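Local coordinates for protein alpha-galactosidase (Umbelopsis vinacea, PDB 3A5V) that hydrolyses terminal alpha-galactosyl residues from galactosides as a tetrameric family 27 glycoside hydrolase built on a beta/alpha barrel, at residues G316-L328 with H383-T395. Residues are numbered along the deposited sequence; the frame is centred on the assembly and turned at random. Where two conformers were deposited one is given.
Sequences GNLANNTQVVILL and HGVRLLKFMDSAT. With NAG (2-acetamido-2-deoxy-beta-D-glucopyranose), chain D; NAG (2-acetamido-2-deoxy-beta-D-glucopyranose), chain B.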
ATOM      1  N   GLY A 316     -13.449 -19.945  21.261  1.00 11.36           N
ATOM      2  CA  GLY A 316     -12.093 -19.985  21.780  1.00 11.68           C
ATOM      3  C   GLY A 316     -11.904 -20.937  22.942  1.00 12.18           C
ATOM      4  O   GLY A 316     -12.836 -21.218  23.665  1.00 12.20           O
ATOM      5  N   ASN A 317     -10.692 -21.436  23.132  1.00 13.28           N
ATOM      6  CA  ASN A 317     -10.419 -22.273  24.307  1.00 14.23           C
ATOM      7  C   ASN A 317     -10.295 -21.492  25.603  1.00 14.48           C
ATOM      8  O   ASN A 317      -9.753 -20.363  25.629  1.00 14.36           O
ATOM      9  CB  ASN A 317      -9.086 -23.008  24.129  0.50 14.90           C
ATOM     10  CG  ASN A 317      -9.014 -23.786  22.840  0.50 15.45           C
ATOM     11  OD1 ASN A 317      -8.344 -23.369  21.900  0.50 18.40           O
ATOM     12  ND2 ASN A 317      -9.708 -24.914  22.785  0.50 16.46           N
ATOM     13  N   LEU A 318     -10.774 -22.137  26.666  1.00 14.54           N
ATOM     14  CA  LEU A 318     -10.596 -21.694  28.043  1.00 15.04           C
ATOM     15  C   LEU A 318      -9.917 -22.833  28.823  1.00 15.89           C
ATOM     16  O   LEU A 318      -9.670 -23.911  28.266  1.00 16.21           O
ATOM     17  CB  LEU A 318     -11.950 -21.336  28.663  1.00 14.45           C
ATOM     18  CG  LEU A 318     -12.790 -20.220  28.014  1.00 14.87           C
ATOM     19  CD1 LEU A 318     -14.168 -20.146  28.680  1.00 15.86           C
ATOM     20  CD2 LEU A 318     -12.072 -18.868  28.067  1.00 13.91           C
ATOM     21  N   ALA A 319      -9.609 -22.594  30.095  1.00 16.40           N
ATOM     22  CA  ALA A 319      -8.842 -23.556  30.906  1.00 17.41           C
ATOM     23  C   ALA A 319      -9.628 -24.868  31.095  1.00 18.54           C
ATOM     24  O   ALA A 319     -10.858 -24.890  30.960  1.00 18.46           O
ATOM     25  CB  ALA A 319      -8.500 -22.932  32.272  1.00 16.37           C
ATOM     26  N   ASN A 320      -8.916 -25.962  31.365  1.00 20.03           N
ATOM     27  CA  ASN A 320      -9.563 -27.243  31.726  1.00 21.55           C
ATOM     28  C   ASN A 320     -10.508 -27.789  30.662  1.00 21.61           C
ATOM     29  O   ASN A 320     -11.610 -28.297  30.965  1.00 21.45           O
ATOM     30  CB  ASN A 320     -10.287 -27.113  33.067  1.00 22.60           C
ATOM     31  CG  ASN A 320      -9.406 -26.521  34.140  1.00 26.21           C
ATOM     32  OD1 ASN A 320      -9.801 -25.582  34.841  1.00 31.55           O
ATOM     33  ND2 ASN A 320      -8.185 -27.031  34.251  1.00 30.26           N
ATOM     34  N   ASN A 321     -10.065 -27.670  29.414  1.00 21.47           N
ATOM     35  CA  ASN A 321     -10.775 -28.220  28.269  1.00 21.84           C
ATOM     36  C   ASN A 321     -12.174 -27.617  28.060  1.00 20.72           C
ATOM     37  O   ASN A 321     -13.059 -28.271  27.508  1.00 21.87           O
ATOM     38  CB  ASN A 321     -10.833 -29.759  28.396  1.00 23.05           C
ATOM     39  CG  ASN A 321     -10.905 -30.458  27.067  1.00 26.53           C
ATOM     40  OD1 ASN A 321     -10.405 -29.964  26.056  1.00 32.33           O
ATOM     41  ND2 ASN A 321     -11.536 -31.633  27.056  1.00 31.69           N
ATOM     42  N   THR A 322     -12.394 -26.384  28.513  1.00 18.03           N
ATOM     43  CA  THR A 322     -13.684 -25.736  28.283  1.00 16.30           C
ATOM     44  C   THR A 322     -13.564 -24.777  27.084  1.00 15.46           C
ATOM     45  O   THR A 322     -12.460 -24.564  26.573  1.00 14.86           O
ATOM     46  CB  THR A 322     -14.231 -25.037  29.550  1.00 15.99           C
ATOM     47  OG1 THR A 322     -13.325 -24.005  29.957  1.00 15.94           O
ATOM     48  CG2 THR A 322     -14.414 -26.067  30.719  1.00 15.89           C
ATOM     49  N   GLN A 323     -14.695 -24.238  26.626  1.00 14.44           N
ATOM     50  CA  GLN A 323     -14.720 -23.412  25.402  1.00 14.18           C
ATOM     51  C   GLN A 323     -15.614 -22.219  25.608  1.00 13.75           C
ATOM     52  O   GLN A 323     -16.698 -22.349  26.188  1.00 13.88           O
ATOM     53  CB  GLN A 323     -15.262 -24.220  24.214  1.00 13.67           C
ATOM     54  CG  GLN A 323     -14.924 -23.663  22.795  1.00 12.83           C
ATOM     55  CD  GLN A 323     -13.488 -23.968  22.361  1.00 13.65           C
ATOM     56  OE1 GLN A 323     -12.746 -24.645  23.065  1.00 13.57           O
ATOM     57  NE2 GLN A 323     -13.088 -23.439  21.213  1.00 11.67           N
ATOM     58  N   VAL A 324     -15.185 -21.058  25.122  1.00 12.89           N
ATOM     59  CA  VAL A 324     -16.093 -19.911  25.082  1.00 12.44           C
ATOM     60  C   VAL A 324     -16.701 -19.847  23.676  1.00 12.37           C
ATOM     61  O   VAL A 324     -16.004 -20.074  22.682  1.00 13.16           O
ATOM     62  CB  VAL A 324     -15.419 -18.563  25.518  1.00 12.29           C
ATOM     63  CG1 VAL A 324     -14.328 -18.130  24.522  1.00 11.09           C
ATOM     64  CG2 VAL A 324     -16.481 -17.449  25.672  1.00 12.29           C
ATOM     65  N   VAL A 325     -18.003 -19.596  23.608  1.00 12.01           N
ATOM     66  CA  VAL A 325     -18.714 -19.471  22.335  1.00 12.07           C
ATOM     67  C   VAL A 325     -19.574 -18.225  22.386  1.00 12.06           C
ATOM     68  O   VAL A 325     -20.303 -18.005  23.357  1.00 12.32           O
ATOM     69  CB  VAL A 325     -19.554 -20.741  21.988  1.00 11.90           C
ATOM     70  CG1 VAL A 325     -20.402 -20.534  20.718  1.00 12.06           C
ATOM     71  CG2 VAL A 325     -18.619 -21.952  21.793  1.00 10.70           C
ATOM     72  N   ILE A 326     -19.471 -17.397  21.350  1.00 11.93           N
ATOM     73  CA  ILE A 326     -20.286 -16.180  21.259  1.00 11.92           C
ATOM     74  C   ILE A 326     -21.079 -16.125  19.961  1.00 11.99           C
ATOM     75  O   ILE A 326     -20.501 -16.186  18.860  1.00 11.62           O
ATOM     76  CB  ILE A 326     -19.425 -14.888  21.357  1.00 12.11           C
ATOM     77  CG1 ILE A 326     -18.552 -14.921  22.620  1.00 13.52           C
ATOM     78  CG2 ILE A 326     -20.319 -13.638  21.338  1.00 11.76           C
ATOM     79  CD1 ILE A 326     -17.254 -14.202  22.482  1.00 17.64           C
ATOM     80  N   LEU A 327     -22.398 -15.979  20.094  1.00 12.04           N
ATOM     81  CA  LEU A 327     -23.268 -15.687  18.952  1.00 12.41           C
ATOM     82  C   LEU A 327     -23.473 -14.186  18.916  1.00 11.94           C
ATOM     83  O   LEU A 327     -23.935 -13.598  19.892  1.00 12.28           O
ATOM     84  CB  LEU A 327     -24.630 -16.391  19.105  1.00 12.86           C
ATOM     85  CG  LEU A 327     -24.559 -17.903  19.340  1.00 15.32           C
ATOM     86  CD1 LEU A 327     -25.913 -18.398  19.862  1.00 15.50           C
ATOM     87  CD2 LEU A 327     -24.154 -18.606  18.058  1.00 17.84           C
ATOM     88  N   LEU A 328     -23.123 -13.563  17.802  1.00 11.77           N
ATOM     89  CA  LEU A 328     -23.242 -12.106  17.706  1.00 11.78           C
ATOM     90  C   LEU A 328     -24.158 -11.755  16.544  1.00 12.26           C
ATOM     91  O   LEU A 328     -23.935 -12.177  15.396  1.00 12.17           O
ATOM     92  CB  LEU A 328     -21.862 -11.446  17.541  1.00 11.41           C
ATOM     93  CG  LEU A 328     -21.753  -9.915  17.454  1.00 12.14           C
ATOM     94  CD1 LEU A 328     -20.342  -9.513  17.882  1.00 14.47           C
ATOM     95  CD2 LEU A 328     -22.015  -9.425  16.036  1.00 13.56           C
ATOM     96  N   HIS A 383     -28.167  -6.107  17.626  1.00 12.93           N
ATOM     97  CA  HIS A 383     -26.850  -5.608  18.050  1.00 12.94           C
ATOM     98  C   HIS A 383     -26.360  -6.325  19.307  1.00 13.01           C
ATOM     99  O   HIS A 383     -25.680  -5.721  20.150  1.00 13.42           O
ATOM    100  CB  HIS A 383     -26.898  -4.089  18.302  1.00 12.91           C
ATOM    101  CG  HIS A 383     -27.332  -3.288  17.110  1.00 14.44           C
ATOM    102  ND1 HIS A 383     -27.510  -1.918  17.157  1.00 16.43           N
ATOM    103  CD2 HIS A 383     -27.606  -3.660  15.833  1.00 14.70           C
ATOM    104  CE1 HIS A 383     -27.875  -1.483  15.962  1.00 18.04           C
ATOM    105  NE2 HIS A 383     -27.945  -2.520  15.141  1.00 18.01           N
ATOM    106  N   GLY A 384     -26.718  -7.605  19.417  1.00 12.53           N
ATOM    107  CA  GLY A 384     -26.631  -8.347  20.670  1.00 11.60           C
ATOM    108  C   GLY A 384     -25.737  -9.564  20.597  1.00 10.83           C
ATOM    109  O   GLY A 384     -25.304  -9.974  19.499  1.00 11.11           O
ATOM    110  N   VAL A 385     -25.442 -10.115  21.778  1.00 10.44           N
ATOM    111  CA  VAL A 385     -24.645 -11.340  21.927  1.00 10.98           C
ATOM    112  C   VAL A 385     -25.327 -12.335  22.853  1.00 11.41           C
ATOM    113  O   VAL A 385     -26.127 -11.946  23.706  1.00 12.29           O
ATOM    114  CB  VAL A 385     -23.196 -11.068  22.494  1.00 10.87           C
ATOM    115  CG1 VAL A 385     -22.285 -10.397  21.419  1.00  9.39           C
ATOM    116  CG2 VAL A 385     -23.246 -10.258  23.829  1.00 10.96           C
ATOM    117  N   ARG A 386     -25.015 -13.615  22.664  1.00 11.81           N
ATOM    118  CA  ARG A 386     -25.143 -14.597  23.739  1.00 12.10           C
ATOM    119  C   ARG A 386     -23.733 -15.131  23.983  1.00 11.96           C
ATOM    120  O   ARG A 386     -23.041 -15.516  23.035  1.00 11.49           O
ATOM    121  CB  ARG A 386     -26.117 -15.742  23.394  1.00 12.05           C
ATOM    122  CG  ARG A 386     -27.585 -15.290  23.187  1.00 11.34           C
ATOM    123  CD  ARG A 386     -28.234 -14.750  24.480  1.00 12.40           C
ATOM    124  NE  ARG A 386     -28.431 -15.791  25.495  1.00 10.77           N
ATOM    125  CZ  ARG A 386     -29.453 -16.653  25.510  1.00 12.60           C
ATOM    126  NH1 ARG A 386     -30.388 -16.612  24.556  1.00 12.12           N
ATOM    127  NH2 ARG A 386     -29.537 -17.559  26.482  1.00 12.62           N
ATOM    128  N   LEU A 387     -23.325 -15.124  25.248  1.00 11.57           N
ATOM    129  CA  LEU A 387     -21.982 -15.506  25.662  1.00 11.15           C
ATOM    130  C   LEU A 387     -22.085 -16.822  26.422  1.00 11.71           C
ATOM    131  O   LEU A 387     -22.710 -16.877  27.502  1.00 12.28           O
ATOM    132  CB  LEU A 387     -21.368 -14.419  26.570  1.00 10.60           C
ATOM    133  CG  LEU A 387     -20.042 -14.785  27.259  1.00 11.31           C
ATOM    134  CD1 LEU A 387     -18.957 -15.130  26.239  1.00  9.23           C
ATOM    135  CD2 LEU A 387     -19.563 -13.679  28.199  1.00 10.83           C
ATOM    136  N   LEU A 388     -21.470 -17.866  25.868  1.00 10.80           N
ATOM    137  CA  LEU A 388     -21.654 -19.225  26.362  1.00 11.70           C
ATOM    138  C   LEU A 388     -20.342 -19.829  26.789  1.00 12.48           C
ATOM    139  O   LEU A 388     -19.287 -19.556  26.176  1.00 12.60           O
ATOM    140  CB  LEU A 388     -22.265 -20.134  25.270  1.00 11.90           C
ATOM    141  CG  LEU A 388     -23.497 -19.592  24.531  1.00 11.90           C
ATOM    142  CD1 LEU A 388     -23.866 -20.519  23.359  1.00  8.48           C
ATOM    143  CD2 LEU A 388     -24.684 -19.393  25.496  1.00 11.06           C
ATOM    144  N   LYS A 389     -20.408 -20.660  27.828  1.00 12.86           N
ATOM    145  CA  LYS A 389     -19.295 -21.534  28.176  1.00 13.54           C
ATOM    146  C   LYS A 389     -19.706 -23.000  28.063  1.00 13.59           C
ATOM    147  O   LYS A 389     -20.676 -23.437  28.693  1.00 13.56           O
ATOM    148  CB  LYS A 389     -18.781 -21.234  29.592  1.00 13.85           C
ATOM    149  CG  LYS A 389     -17.543 -22.070  29.978  1.00 14.15           C
ATOM    150  CD  LYS A 389     -17.138 -21.782  31.417  1.00 14.83           C
ATOM    151  CE  LYS A 389     -15.958 -22.647  31.861  1.00 15.34           C
ATOM    152  NZ  LYS A 389     -15.599 -22.293  33.254  1.00 14.69           N
ATOM    153  N   PHE A 390     -18.955 -23.741  27.252  1.00 14.00           N
ATOM    154  CA  PHE A 390     -19.129 -25.187  27.105  1.00 14.19           C
ATOM    155  C   PHE A 390     -18.252 -25.844  28.150  1.00 14.75           C
ATOM    156  O   PHE A 390     -17.048 -25.565  28.208  1.00 14.41           O
ATOM    157  CB  PHE A 390     -18.725 -25.641  25.690  1.00 13.59           C
ATOM    158  CG  PHE A 390     -19.796 -25.402  24.640  1.00 13.12           C
ATOM    159  CD1 PHE A 390     -20.205 -24.110  24.319  1.00 13.77           C
ATOM    160  CD2 PHE A 390     -20.383 -26.476  23.982  1.00 12.80           C
ATOM    161  CE1 PHE A 390     -21.221 -23.878  23.344  1.00 14.51           C
ATOM    162  CE2 PHE A 390     -21.376 -26.276  23.015  1.00 15.66           C
ATOM    163  CZ  PHE A 390     -21.808 -24.969  22.696  1.00 13.71           C
ATOM    164  N   MET A 391     -18.850 -26.700  28.978  1.00 15.54           N
ATOM    165  CA  MET A 391     -18.163 -27.240  30.157  1.00 16.65           C
ATOM    166  C   MET A 391     -17.259 -28.428  29.829  1.00 17.49           C
ATOM    167  O   MET A 391     -16.537 -28.937  30.682  1.00 17.36           O
ATOM    168  CB  MET A 391     -19.174 -27.584  31.264  1.00 17.22           C
ATOM    169  CG  MET A 391     -20.017 -26.401  31.705  1.00 19.13           C
ATOM    170  SD  MET A 391     -19.069 -25.018  32.403  1.00 23.75           S
ATOM    171  CE  MET A 391     -18.626 -25.727  33.980  1.00 27.05           C
ATOM    172  N   ASP A 392     -17.288 -28.838  28.565  1.00 17.81           N
ATOM    173  CA  ASP A 392     -16.408 -29.871  28.058  1.00 18.54           C
ATOM    174  C   ASP A 392     -16.210 -29.614  26.562  1.00 18.19           C
ATOM    175  O   ASP A 392     -16.795 -28.681  25.989  1.00 17.74           O
ATOM    176  CB  ASP A 392     -17.007 -31.270  28.307  1.00 19.09           C
ATOM    177  CG  ASP A 392     -15.931 -32.375  28.459  1.00 23.13           C
ATOM    178  OD1 ASP A 392     -14.814 -32.246  27.910  1.00 24.60           O
ATOM    179  OD2 ASP A 392     -16.204 -33.377  29.151  1.00 28.84           O
ATOM    180  N   SER A 393     -15.370 -30.437  25.947  1.00 17.99           N
ATOM    181  CA  SER A 393     -15.009 -30.310  24.542  1.00 18.15           C
ATOM    182  C   SER A 393     -15.557 -31.491  23.747  1.00 18.15           C
ATOM    183  O   SER A 393     -15.646 -32.606  24.263  1.00 18.27           O
ATOM    184  CB  SER A 393     -13.485 -30.294  24.423  1.00 17.54           C
ATOM    185  OG  SER A 393     -13.085 -30.310  23.069  1.00 19.40           O
ATOM    186  N   ALA A 394     -15.907 -31.251  22.487  1.00 18.10           N
ATOM    187  CA  ALA A 394     -16.260 -32.342  21.565  1.00 18.23           C
ATOM    188  C   ALA A 394     -15.054 -32.937  20.826  1.00 18.75           C
ATOM    189  O   ALA A 394     -15.216 -33.836  20.007  1.00 18.24           O
ATOM    190  CB  ALA A 394     -17.330 -31.887  20.564  1.00 17.94           C
ATOM    191  N   THR A 395     -13.851 -32.454  21.123  1.00 20.29           N
ATOM    192  CA  THR A 395     -12.657 -32.877  20.386  1.00 22.54           C
ATOM    193  C   THR A 395     -12.312 -34.339  20.730  1.00 24.68           C
ATOM    194  O   THR A 395     -12.330 -34.718  21.901  1.00 24.18           O
ATOM    195  CB  THR A 395     -11.451 -31.929  20.647  1.00 22.34           C
ATOM    196  OG1 THR A 395     -11.747 -30.618  20.109  1.00 23.00           O
ATOM    197  CG2 THR A 395     -10.162 -32.465  19.995  1.00 21.67           C
TER
HETATM  198  C1  NAG D   2     -18.991 -35.546  31.129  1.00 31.63           C
HETATM  199  C2  NAG D   2     -17.744 -35.318  31.991  1.00 33.93           C
HETATM  200  C3  NAG D   2     -16.596 -36.262  31.618  1.00 37.70           C
HETATM  201  C4  NAG D   2     -17.053 -37.703  31.337  1.00 40.81           C
HETATM  202  C5  NAG D   2     -18.352 -37.734  30.515  1.00 39.67           C
HETATM  203  C6  NAG D   2     -18.906 -39.150  30.343  1.00 39.78           C
HETATM  204  C7  NAG D   2     -17.454 -33.032  32.821  1.00 30.14           C
HETATM  205  C8  NAG D   2     -16.880 -31.669  32.549  1.00 30.22           C
HETATM  206  N2  NAG D   2     -17.241 -33.957  31.890  1.00 31.18           N
HETATM  207  O3  NAG D   2     -15.638 -36.226  32.661  1.00 37.70           O
HETATM  208  O4  NAG D   2     -16.035 -38.383  30.628  1.00 47.47           O
HETATM  209  O5  NAG D   2     -19.338 -36.915  31.129  1.00 35.06           O
HETATM  210  O6  NAG D   2     -19.538 -39.571  31.540  1.00 41.05           O
HETATM  211  O7  NAG D   2     -18.093 -33.234  33.853  1.00 29.68           O
HETATM  212  C1  NAG B   1     -23.684 -33.271  30.194  1.00 21.34           C
HETATM  213  C2  NAG B   1     -23.532 -34.802  30.148  1.00 23.11           C
HETATM  214  C3  NAG B   1     -22.363 -35.266  31.022  1.00 24.14           C
HETATM  215  C4  NAG B   1     -21.084 -34.510  30.655  1.00 23.09           C
HETATM  216  C5  NAG B   1     -21.350 -32.994  30.617  1.00 20.48           C
HETATM  217  C6  NAG B   1     -20.111 -32.229  30.143  1.00 18.47           C
HETATM  218  C7  NAG B   1     -25.341 -36.399  29.795  1.00 27.09           C
HETATM  219  C8  NAG B   1     -26.710 -36.862  30.217  1.00 27.88           C
HETATM  220  N2  NAG B   1     -24.764 -35.467  30.552  1.00 25.17           N
HETATM  221  O3  NAG B   1     -22.154 -36.653  30.864  1.00 26.17           O
HETATM  222  O4  NAG B   1     -20.088 -34.756  31.631  1.00 27.34           O
HETATM  223  O5  NAG B   1     -22.448 -32.701  29.786  1.00 19.76           O
HETATM  224  O6  NAG B   1     -20.313 -30.842  30.261  1.00 18.16           O
HETATM  225  O7  NAG B   1     -24.793 -36.899  28.801  1.00 28.67           O
HETATM  226  O   HOH W   1     -13.925 -29.975  30.859  1.00 25.12           O
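V324 and L387 meet at the tightest point of this antiparallel strand pair, where V324 CG2 lies 3.4 Å from L387 CD1, closer than usual van der Waals contact. With CG anti to the backbone N (chi1 171°) and chi2 turned to 59°, L387 brings the same CD1 alongside I326 CG1 at 3.6 Å. Branched aliphatics suit this face, since I326, L328 and V385 press on helix 251-263 of the catalytic barrel. On the other face V325 CG2 approaches F390 CE1 obliquely at 3.6 Å. Strands 322-329 and 384-390 are central neighbours in the antiparallel sheet of the C-terminal beta sandwich domain, joined by paired backbone bonds at Q323–F390, V325–L388 and L327–R386. Beyond F390 the contact turns polar, and at N321 and D392 it opens to solvent. In the type I' turn from A319 to T322, A319 O takes both N-H and OG1 (2.8 Å) of buried T322, and a water bridges N320 O and M391 O. D392 OD1 takes the S393 N-H (2.7 Å), while OD2 accepts from N2 of the chain D NAG at 3.0 Å. Cutting D392 back to an alanine would probably leave S393 N-H and the sugar's N2 each without its carboxylate oxygen.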